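Lipid binding protein (PDB 5H0Q) probably recognises membrane domains rich in sphingomyelin and cholesterol, and serves as a probe for such domains. Local coordinates at residues 143-148 and 173-178; 116-121 and 130-135; 61-66 and 196-201. All coordinates share one frame; numbering follows the deposited sequence.

How the contacts relate
The three contacts lie in one beta-sandwich, their centres 10 to 11 Å apart. Contact 2 pairs two inner strands of the antiparallel sheet, contact 3 pairs two strands of the mixed sheet, and contact 1 brings together a strand from each. Strand 143-150 of contact 1 neighbours strand 126-134 of contact 2: Leu145 O lies 2.8 Å from Gly131 N, a probable hydrogen bond. Between the sheets the tyrosines of 196-201 make the link. Tyr198 OH probably bonds to Gly131 O at 2.7 Å and Tyr200 OH to Ser130 OG at 2.6 Å, while Val144 CG2 packs 3.4 Å from Tyr198 CE1.

Contact 1. Residues 143-148 and 173-178; sequences QVLVEV and QNSDSS
Ser175 and Ser177 both reach from their strand to the backbone of 143-148, and their hydroxyls do the work that carbonyls would do in a regular sheet. The strands run nearly parallel, 2° apart, but their axes stay 5.5 Å from each other. Each OG spans the gap because it stands anti to its own backbone N (chi1 177° in Ser175, with Ser177 alike). Val146 N donates to Ser175 OG at 2.9 Å along a nearly straight path, and Val148 N does the same to Ser177 OG at 2.9 Å. Serine suits these places because its one-carbon arm sets an acceptor oxygen just across the widened gap. Val146 CG2 flanks the first bond, 3.5 Å from Ser175 OG. Val144 CG1 rests instead on the Gln173 backbone, 3.6 Å from Gln173 O. At that end the amides of Gln143 and Gln173 are turned 76° to each other, and one water accepts from both NE2 atoms. Gln143 OE1 also bonds to His170 ND1, and Gln173 NE2 to Ser142 O. The chemistry therefore implies a side-chain-mediated junction: serine hydroxyls satisfy two amide N-H groups of the strand that borders the antiparallel sheet and tie it to the bordering strand of the mixed sheet.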
loop_
_atom_site.group_PDB
_atom_site.type_symbol
_atom_site.label_atom_id
_atom_site.label_comp_id
_atom_site.label_asym_id
_atom_site.label_seq_id
_atom_site.Cartn_x
_atom_site.Cartn_y
_atom_site.Cartn_z
ATOM N N GLN A 143 13.007 2.923 -4.725
ATOM C CA GLN A 143 12.903 2.887 -3.266
ATOM C C GLN A 143 11.456 2.748 -2.826
ATOM O O GLN A 143 10.534 3.237 -3.489
ATOM C CB GLN A 143 13.506 4.155 -2.621
ATOM C CG GLN A 143 14.978 4.396 -2.972
ATOM C CD GLN A 143 15.886 3.287 -2.486
ATOM O OE1 GLN A 143 15.682 2.722 -1.407
ATOM N NE2 GLN A 143 16.907 2.977 -3.272
ATOM N N VAL A 144 11.267 2.132 -1.650
ATOM C CA VAL A 144 9.956 1.979 -1.034
ATOM C C VAL A 144 10.126 2.146 0.474
ATOM O O VAL A 144 11.183 1.840 1.024
ATOM C CB VAL A 144 9.324 0.615 -1.376
ATOM C CG1 VAL A 144 10.128 -0.503 -0.772
ATOM C CG2 VAL A 144 7.888 0.549 -0.956
ATOM N N LEU A 145 9.071 2.635 1.138
ATOM C CA LEU A 145 9.156 2.939 2.563
ATOM C C LEU A 145 7.792 2.803 3.206
ATOM O O LEU A 145 6.822 3.399 2.724
ATOM C CB LEU A 145 9.662 4.358 2.772
ATOM C CG LEU A 145 9.772 4.829 4.229
ATOM C CD1 LEU A 145 10.894 4.093 4.899
ATOM C CD2 LEU A 145 9.964 6.320 4.267
ATOM N N VAL A 146 7.717 2.061 4.312
ATOM C CA VAL A 146 6.497 2.017 5.106
ATOM C C VAL A 146 6.840 2.437 6.530
ATOM O O VAL A 146 7.934 2.169 7.027
ATOM C CB VAL A 146 5.805 0.637 5.111
ATOM C CG1 VAL A 146 5.288 0.311 3.729
ATOM C CG2 VAL A 146 6.778 -0.429 5.587
ATOM N N GLU A 147 5.898 3.119 7.168
ATOM C CA GLU A 147 5.989 3.429 8.599
ATOM C C GLU A 147 4.610 3.307 9.209
ATOM O O GLU A 147 3.649 3.860 8.665
ATOM C CB GLU A 147 6.521 4.832 8.858
ATOM C CG GLU A 147 7.999 4.961 8.606
ATOM C CD GLU A 147 8.574 6.319 9.001
ATOM O OE1 GLU A 147 7.809 7.192 9.460
ATOM O OE2 GLU A 147 9.793 6.509 8.802
ATOM N N VAL A 148 4.515 2.602 10.333
ATOM C CA VAL A 148 3.290 2.546 11.121
ATOM C C VAL A 148 3.502 3.456 12.322
ATOM O O VAL A 148 4.500 3.316 13.023
ATOM C CB VAL A 148 2.955 1.118 11.585
ATOM C CG1 VAL A 148 1.563 1.075 12.207
ATOM C CG2 VAL A 148 3.042 0.119 10.441
ATOM N N GLN A 173 14.950 -2.032 -1.578
ATOM C CA GLN A 173 13.721 -2.269 -2.325
ATOM C C GLN A 173 12.701 -3.038 -1.495
ATOM O O GLN A 173 11.692 -3.490 -2.034
ATOM C CB GLN A 173 14.046 -3.011 -3.625
ATOM C CG GLN A 173 14.864 -2.172 -4.623
ATOM C CD GLN A 173 16.230 -1.774 -4.106
ATOM O OE1 GLN A 173 17.058 -2.628 -3.811
ATOM N NE2 GLN A 173 16.483 -0.474 -4.016
ATOM N N ASN A 174 12.939 -3.166 -0.187
ATOM C CA ASN A 174 11.974 -3.679 0.771
ATOM C C ASN A 174 11.967 -2.719 1.954
ATOM O O ASN A 174 12.948 -2.014 2.213
ATOM C CB ASN A 174 12.323 -5.104 1.257
ATOM C CG ASN A 174 12.163 -6.159 0.170
ATOM O OD1 ASN A 174 11.050 -6.567 -0.154
ATOM N ND2 ASN A 174 13.282 -6.630 -0.367
ATOM N N SER A 175 10.853 -2.699 2.676
ATOM C CA SER A 175 10.737 -1.868 3.865
ATOM C C SER A 175 9.769 -2.556 4.810
ATOM O O SER A 175 8.779 -3.131 4.360
ATOM C CB SER A 175 10.245 -0.454 3.521
ATOM O OG SER A 175 10.069 0.335 4.698
ATOM N N ASP A 176 10.062 -2.493 6.112
ATOM C CA ASP A 176 9.223 -3.128 7.124
ATOM C C ASP A 176 9.082 -2.201 8.325
ATOM O O ASP A 176 10.024 -1.503 8.701
ATOM C CB ASP A 176 9.804 -4.483 7.575
ATOM C CG ASP A 176 9.732 -5.536 6.495
ATOM O OD1 ASP A 176 8.659 -6.151 6.331
ATOM O OD2 ASP A 176 10.750 -5.751 5.810
ATOM N N SER A 177 7.892 -2.185 8.903
ATOM C CA SER A 177 7.612 -1.330 10.060
ATOM C C SER A 177 6.575 -2.009 10.938
ATOM O O SER A 177 5.710 -2.730 10.448
ATOM C CB SER A 177 7.102 0.049 9.600
ATOM O OG SER A 177 6.854 0.932 10.683
ATOM N N SER A 178 6.650 -1.758 12.237
ATOM C CA SER A 178 5.638 -2.263 13.168
ATOM C C SER A 178 5.327 -1.216 14.224
ATOM O O SER A 178 6.244 -0.595 14.771
ATOM C CB SER A 178 6.085 -3.551 13.874
ATOM O OG SER A 178 6.250 -4.626 12.966
HETATM O O HOH W 1 19.141 0.889 -3.104
#

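Contact 2. Residues 116-121 and 130-135; sequences GCIVYG and SGWQNP
Trp132 lays its indole flat over Gly116, and this is the tight part of the contact. With CG between the backbone N and the carbonyl carbon (chi1 57°), the ring folds back across the neighbouring strand. Gly116 O sits 3.4 Å above the ring plane, over its centre, and Cys117 N lies above the same face nearer the rim. A residue without a side chain suits position 116, because the indole comes down directly on its main chain. Beneath the ring, Gly116 and Trp132 form an antiparallel hydrogen-bonded pair, with Trp132 N to Gly116 O at 3.0 Å and Gly116 N to Trp132 O at 3.1 Å. Two further bonds join Ile118 and Ser130, the shorter running 2.8 Å from Ser130 N to Ile118 O.

Side-chain contact is lighter elsewhere. Ile118 CG1 only brushes the rim of the indole, 4.2 Å from Trp132 CH2. On the reverse face, Cys117 and Gly131 make a non-hydrogen-bonded pair. Their backbones come close, CA to CA 4.0 Å, as glycine permits, but side-chain contact is sparse: Cys117 CB rests on bare main chain, 3.8 Å from Gly131 CA. All the touching residues are buried, so this looser side is not a solvent side.

The pair belongs to the hairpin of strands 114-121 and 126-134, flanked in the sheet by strands 73-80 and 143-150. Strand 193-201 packs across the indole face of the hairpin through Tyr198, and His104 of strand 99-105 meets Trp132 edge-to-face.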
loop_
_atom_site.group_PDB
_atom_site.type_symbol
_atom_site.label_atom_id
_atom_site.label_comp_id
_atom_site.label_asym_id
_atom_site.label_seq_id
_atom_site.Cartn_x
_atom_site.Cartn_y
_atom_site.Cartn_z
ATOM N N GLY A 116 5.903 9.705 -4.070
ATOM C CA GLY A 116 4.647 10.050 -3.440
ATOM C C GLY A 116 4.348 9.119 -2.294
ATOM O O GLY A 116 5.164 8.271 -1.933
ATOM N N CYS A 117 3.146 9.270 -1.739
ATOM C CA CYS A 117 2.745 8.401 -0.647
ATOM C C CYS A 117 1.239 8.400 -0.494
ATOM O O CYS A 117 0.530 9.275 -1.006
ATOM C CB CYS A 117 3.416 8.829 0.651
ATOM S SG CYS A 117 2.733 10.387 1.339
ATOM N N ILE A 118 0.762 7.360 0.163
ATOM C CA ILE A 118 -0.602 7.290 0.656
ATOM C C ILE A 118 -0.501 6.922 2.124
ATOM O O ILE A 118 0.366 6.132 2.509
ATOM C CB ILE A 118 -1.472 6.267 -0.113
ATOM C CG1 ILE A 118 -1.582 6.692 -1.575
ATOM C CG2 ILE A 118 -2.875 6.217 0.492
ATOM C CD1 ILE A 118 -2.541 5.863 -2.391
ATOM N N VAL A 119 -1.363 7.514 2.936
ATOM C CA VAL A 119 -1.428 7.238 4.367
ATOM C C VAL A 119 -2.803 6.658 4.639
ATOM O O VAL A 119 -3.823 7.303 4.348
ATOM C CB VAL A 119 -1.191 8.491 5.221
ATOM C CG1 VAL A 119 -1.328 8.126 6.695
ATOM C CG2 VAL A 119 0.168 9.078 4.955
ATOM N N TYR A 120 -2.836 5.438 5.161
ATOM C CA TYR A 120 -4.082 4.773 5.516
ATOM C C TYR A 120 -4.260 4.755 7.029
ATOM O O TYR A 120 -3.311 4.482 7.766
ATOM C CB TYR A 120 -4.115 3.322 5.009
ATOM C CG TYR A 120 -4.178 3.164 3.505
ATOM C CD1 TYR A 120 -5.341 3.459 2.813
ATOM C CD2 TYR A 120 -3.066 2.763 2.787
ATOM C CE1 TYR A 120 -5.396 3.339 1.425
ATOM C CE2 TYR A 120 -3.121 2.631 1.410
ATOM C CZ TYR A 120 -4.283 2.933 0.752
ATOM O OH TYR A 120 -4.307 2.801 -0.609
ATOM N N GLY A 121 -5.489 4.976 7.481
ATOM C CA GLY A 121 -5.830 4.883 8.892
ATOM C C GLY A 121 -6.515 3.568 9.211
ATOM O O GLY A 121 -7.312 3.064 8.424
ATOM N N SER A 130 2.743 4.840 3.367
ATOM C CA SER A 130 3.259 3.978 2.317
ATOM C C SER A 130 3.776 4.868 1.198
ATOM O O SER A 130 2.989 5.513 0.500
ATOM C CB SER A 130 2.177 3.033 1.820
ATOM O OG SER A 130 1.670 2.275 2.905
ATOM N N GLY A 131 5.088 4.899 1.040
ATOM C CA GLY A 131 5.713 5.813 0.115
ATOM C C GLY A 131 6.614 5.116 -0.885
ATOM O O GLY A 131 7.156 4.042 -0.636
ATOM N N TRP A 132 6.796 5.779 -2.013
ATOM C CA TRP A 132 7.658 5.278 -3.061
ATOM C C TRP A 132 8.484 6.434 -3.588
ATOM O O TRP A 132 8.112 7.601 -3.481
ATOM C CB TRP A 132 6.839 4.623 -4.192
ATOM C CG TRP A 132 5.836 5.597 -4.776
ATOM C CD1 TRP A 132 6.036 6.472 -5.810
ATOM C CD2 TRP A 132 4.523 5.846 -4.289
ATOM N NE1 TRP A 132 4.902 7.224 -6.018
ATOM C CE2 TRP A 132 3.969 6.874 -5.078
ATOM C CE3 TRP A 132 3.750 5.295 -3.253
ATOM C CZ2 TRP A 132 2.681 7.352 -4.868
ATOM C CZ3 TRP A 132 2.487 5.740 -3.076
ATOM C CH2 TRP A 132 1.963 6.777 -3.857
ATOM N N GLN A 133 9.618 6.093 -4.176
ATOM C CA GLN A 133 10.497 7.084 -4.786
ATOM C C GLN A 133 11.243 6.335 -5.879
ATOM O O GLN A 133 12.087 5.481 -5.581
ATOM C CB GLN A 133 11.435 7.699 -3.755
ATOM C CG GLN A 133 12.286 8.864 -4.277
ATOM C CD GLN A 133 13.547 8.414 -4.998
ATOM O OE1 GLN A 133 13.694 8.613 -6.214
ATOM N NE2 GLN A 133 14.466 7.807 -4.261
ATOM N N ASN A 134 10.876 6.611 -7.129
ATOM C CA ASN A 134 11.419 5.909 -8.285
ATOM C C ASN A 134 12.114 6.944 -9.159
ATOM O O ASN A 134 11.430 7.745 -9.823
ATOM C CB ASN A 134 10.315 5.182 -9.053
ATOM C CG ASN A 134 10.871 4.086 -9.934
ATOM O OD1 ASN A 134 12.041 3.721 -9.789
ATOM N ND2 ASN A 134 10.030 3.519 -10.806
ATOM N N PRO A 135 13.440 6.991 -9.179
ATOM C CA PRO A 135 14.140 8.142 -9.754
ATOM C C PRO A 135 14.296 8.066 -11.264
ATOM O O PRO A 135 14.381 6.990 -11.855
ATOM C CB PRO A 135 15.514 8.075 -9.085
ATOM C CG PRO A 135 15.732 6.633 -8.875
ATOM C CD PRO A 135 14.373 6.052 -8.538
#

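Contact 3. Residues 61-66 and 196-201; sequences VLVRVY and VEYVYS
Val196, Arg64 and Tyr66 lose the most surface where these two parallel strands join. Val196 is apolar and branched, as suits the buried face that it shares with Val63, Val65 and Tyr198. It lies beside Val63, pointing the same way, with CB 4.0 Å from Val63 CG2, while its own CG2 meets Val61 CB at 3.8 Å. Farther along, Val63 CG1 touches the edge of the Tyr198 ring, 3.5 Å from CE2.

Arg64 occupies the other face. With chi1 at 64° it sets off between its own N and C, and its extended chain then carries the guanidinium across to Glu197. Arg64 NE forms a salt bridge to Glu197 OE2 at 2.9 Å. The oxygen lies in the guanidinium plane but is met from above the carboxylate plane, the two planes standing 89° apart; NH2 adds a weak bond to the same atom. Lys37 also pairs with that carboxylate, and Gln48 takes Arg64 NH1. Tyr66 turns its ring edge to Val199 CG1, 4.4 Å from CD2, and its hydroxyl bonds to Ala33 O.

Five backbone bonds alternate between the strands, among them Arg64 N to Val196 O at 2.9 Å. With the Arg64-Glu197 salt bridge on the face touched by helix 41-55, and antiparallel strands 99-105 and 182-188 flanking it, this is the one parallel pair at the centre of the mixed sheet of a beta-sandwich.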
loop_
_atom_site.group_PDB
_atom_site.type_symbol
_atom_site.label_atom_id
_atom_site.label_comp_id
_atom_site.label_asym_id
_atom_site.label_seq_id
_atom_site.Cartn_x
_atom_site.Cartn_y
_atom_site.Cartn_z
ATOM N N VAL A 61 5.176 3.964 -10.876
ATOM C CA VAL A 61 5.015 2.828 -9.990
ATOM C C VAL A 61 3.611 2.297 -10.192
ATOM O O VAL A 61 2.658 3.068 -10.338
ATOM C CB VAL A 61 5.261 3.173 -8.501
ATOM C CG1 VAL A 61 6.730 3.480 -8.270
ATOM C CG2 VAL A 61 4.363 4.351 -8.027
ATOM N N LEU A 62 3.496 0.988 -10.197
ATOM C CA LEU A 62 2.229 0.282 -10.350
ATOM C C LEU A 62 1.987 -0.368 -8.987
ATOM O O LEU A 62 2.589 -1.395 -8.672
ATOM C CB LEU A 62 2.266 -0.770 -11.453
ATOM C CG LEU A 62 2.433 -0.417 -12.933
ATOM C CD1 LEU A 62 1.747 0.872 -13.307
ATOM C CD2 LEU A 62 3.905 -0.358 -13.283
ATOM N N VAL A 63 1.149 0.253 -8.162
ATOM C CA VAL A 63 1.071 -0.069 -6.740
ATOM C C VAL A 63 -0.111 -0.974 -6.481
ATOM O O VAL A 63 -1.239 -0.642 -6.861
ATOM C CB VAL A 63 0.935 1.190 -5.875
ATOM C CG1 VAL A 63 0.850 0.787 -4.404
ATOM C CG2 VAL A 63 2.099 2.126 -6.103
ATOM N N ARG A 64 0.136 -2.115 -5.832
ATOM C CA ARG A 64 -0.945 -2.931 -5.289
ATOM C C ARG A 64 -0.833 -2.917 -3.767
ATOM O O ARG A 64 0.265 -3.017 -3.216
ATOM C CB ARG A 64 -0.924 -4.352 -5.832
ATOM C CG ARG A 64 0.274 -5.228 -5.495
ATOM C CD ARG A 64 0.061 -6.647 -6.065
ATOM N NE ARG A 64 1.102 -7.575 -5.637
ATOM C CZ ARG A 64 2.183 -7.908 -6.324
ATOM N NH1 ARG A 64 2.396 -7.433 -7.549
ATOM N NH2 ARG A 64 3.056 -8.741 -5.777
ATOM N N VAL A 65 -1.977 -2.855 -3.095
ATOM C CA VAL A 65 -2.058 -2.735 -1.634
ATOM C C VAL A 65 -2.984 -3.825 -1.135
ATOM O O VAL A 65 -4.126 -3.898 -1.593
ATOM C CB VAL A 65 -2.618 -1.363 -1.228
ATOM C CG1 VAL A 65 -2.730 -1.276 0.285
ATOM C CG2 VAL A 65 -1.802 -0.250 -1.822
ATOM N N TYR A 66 -2.528 -4.636 -0.165
ATOM C CA TYR A 66 -3.349 -5.683 0.431
ATOM C C TYR A 66 -3.532 -5.368 1.908
ATOM O O TYR A 66 -2.545 -5.219 2.637
ATOM C CB TYR A 66 -2.741 -7.085 0.285
ATOM C CG TYR A 66 -3.671 -8.184 0.699
ATOM C CD1 TYR A 66 -4.893 -8.348 0.071
ATOM C CD2 TYR A 66 -3.341 -9.057 1.738
ATOM C CE1 TYR A 66 -5.746 -9.380 0.427
ATOM C CE2 TYR A 66 -4.191 -10.080 2.096
ATOM C CZ TYR A 66 -5.388 -10.223 1.453
ATOM O OH TYR A 66 -6.236 -11.238 1.771
ATOM N N VAL A 196 5.044 -2.216 -7.348
ATOM C CA VAL A 196 5.187 -1.972 -5.917
ATOM C C VAL A 196 4.070 -2.732 -5.226
ATOM O O VAL A 196 2.938 -2.744 -5.719
ATOM C CB VAL A 196 5.109 -0.468 -5.606
ATOM C CG1 VAL A 196 5.093 -0.222 -4.095
ATOM C CG2 VAL A 196 6.255 0.237 -6.237
ATOM N N GLU A 197 4.384 -3.353 -4.080
ATOM C CA GLU A 197 3.387 -4.029 -3.254
ATOM C C GLU A 197 3.518 -3.568 -1.809
ATOM O O GLU A 197 4.616 -3.567 -1.250
ATOM C CB GLU A 197 3.527 -5.545 -3.288
ATOM C CG GLU A 197 2.478 -6.305 -2.422
ATOM C CD GLU A 197 2.675 -7.812 -2.433
ATOM O OE1 GLU A 197 3.681 -8.268 -1.869
ATOM O OE2 GLU A 197 1.828 -8.523 -3.013
ATOM N N TYR A 198 2.397 -3.170 -1.215
ATOM C CA TYR A 198 2.303 -2.912 0.219
ATOM C C TYR A 198 1.379 -3.950 0.836
ATOM O O TYR A 198 0.269 -4.154 0.335
ATOM C CB TYR A 198 1.743 -1.513 0.467
ATOM C CG TYR A 198 2.610 -0.416 -0.056
ATOM C CD1 TYR A 198 3.819 -0.101 0.552
ATOM C CD2 TYR A 198 2.255 0.280 -1.208
ATOM C CE1 TYR A 198 4.644 0.900 0.040
ATOM C CE2 TYR A 198 3.059 1.287 -1.714
ATOM C CZ TYR A 198 4.253 1.587 -1.100
ATOM O OH TYR A 198 5.070 2.579 -1.585
ATOM N N VAL A 199 1.791 -4.518 1.972
ATOM C CA VAL A 199 0.957 -5.453 2.713
ATOM C C VAL A 199 0.903 -4.994 4.151
ATOM O O VAL A 199 1.951 -4.884 4.798
ATOM C CB VAL A 199 1.504 -6.877 2.660
ATOM C CG1 VAL A 199 0.565 -7.829 3.350
ATOM C CG2 VAL A 199 1.710 -7.278 1.215
ATOM N N TYR A 200 -0.300 -4.843 4.673
ATOM C CA TYR A 200 -0.506 -4.492 6.081
ATOM C C TYR A 200 -1.085 -5.705 6.797
ATOM O O TYR A 200 -2.061 -6.298 6.309
ATOM C CB TYR A 200 -1.439 -3.300 6.188
ATOM C CG TYR A 200 -1.147 -2.224 5.193
ATOM C CD1 TYR A 200 0.153 -1.755 5.016
ATOM C CD2 TYR A 200 -2.157 -1.680 4.428
ATOM C CE1 TYR A 200 0.425 -0.794 4.095
ATOM C CE2 TYR A 200 -1.891 -0.713 3.490
ATOM C CZ TYR A 200 -0.606 -0.268 3.330
ATOM O OH TYR A 200 -0.348 0.684 2.374
ATOM N N SER A 201 -0.505 -6.070 7.953
ATOM C CA SER A 201 -0.913 -7.283 8.644
ATOM C C SER A 201 -0.942 -7.041 10.158
ATOM O O SER A 201 -0.536 -5.986 10.641
ATOM C CB SER A 201 0.012 -8.446 8.295
ATOM O OG SER A 201 1.368 -8.126 8.564
#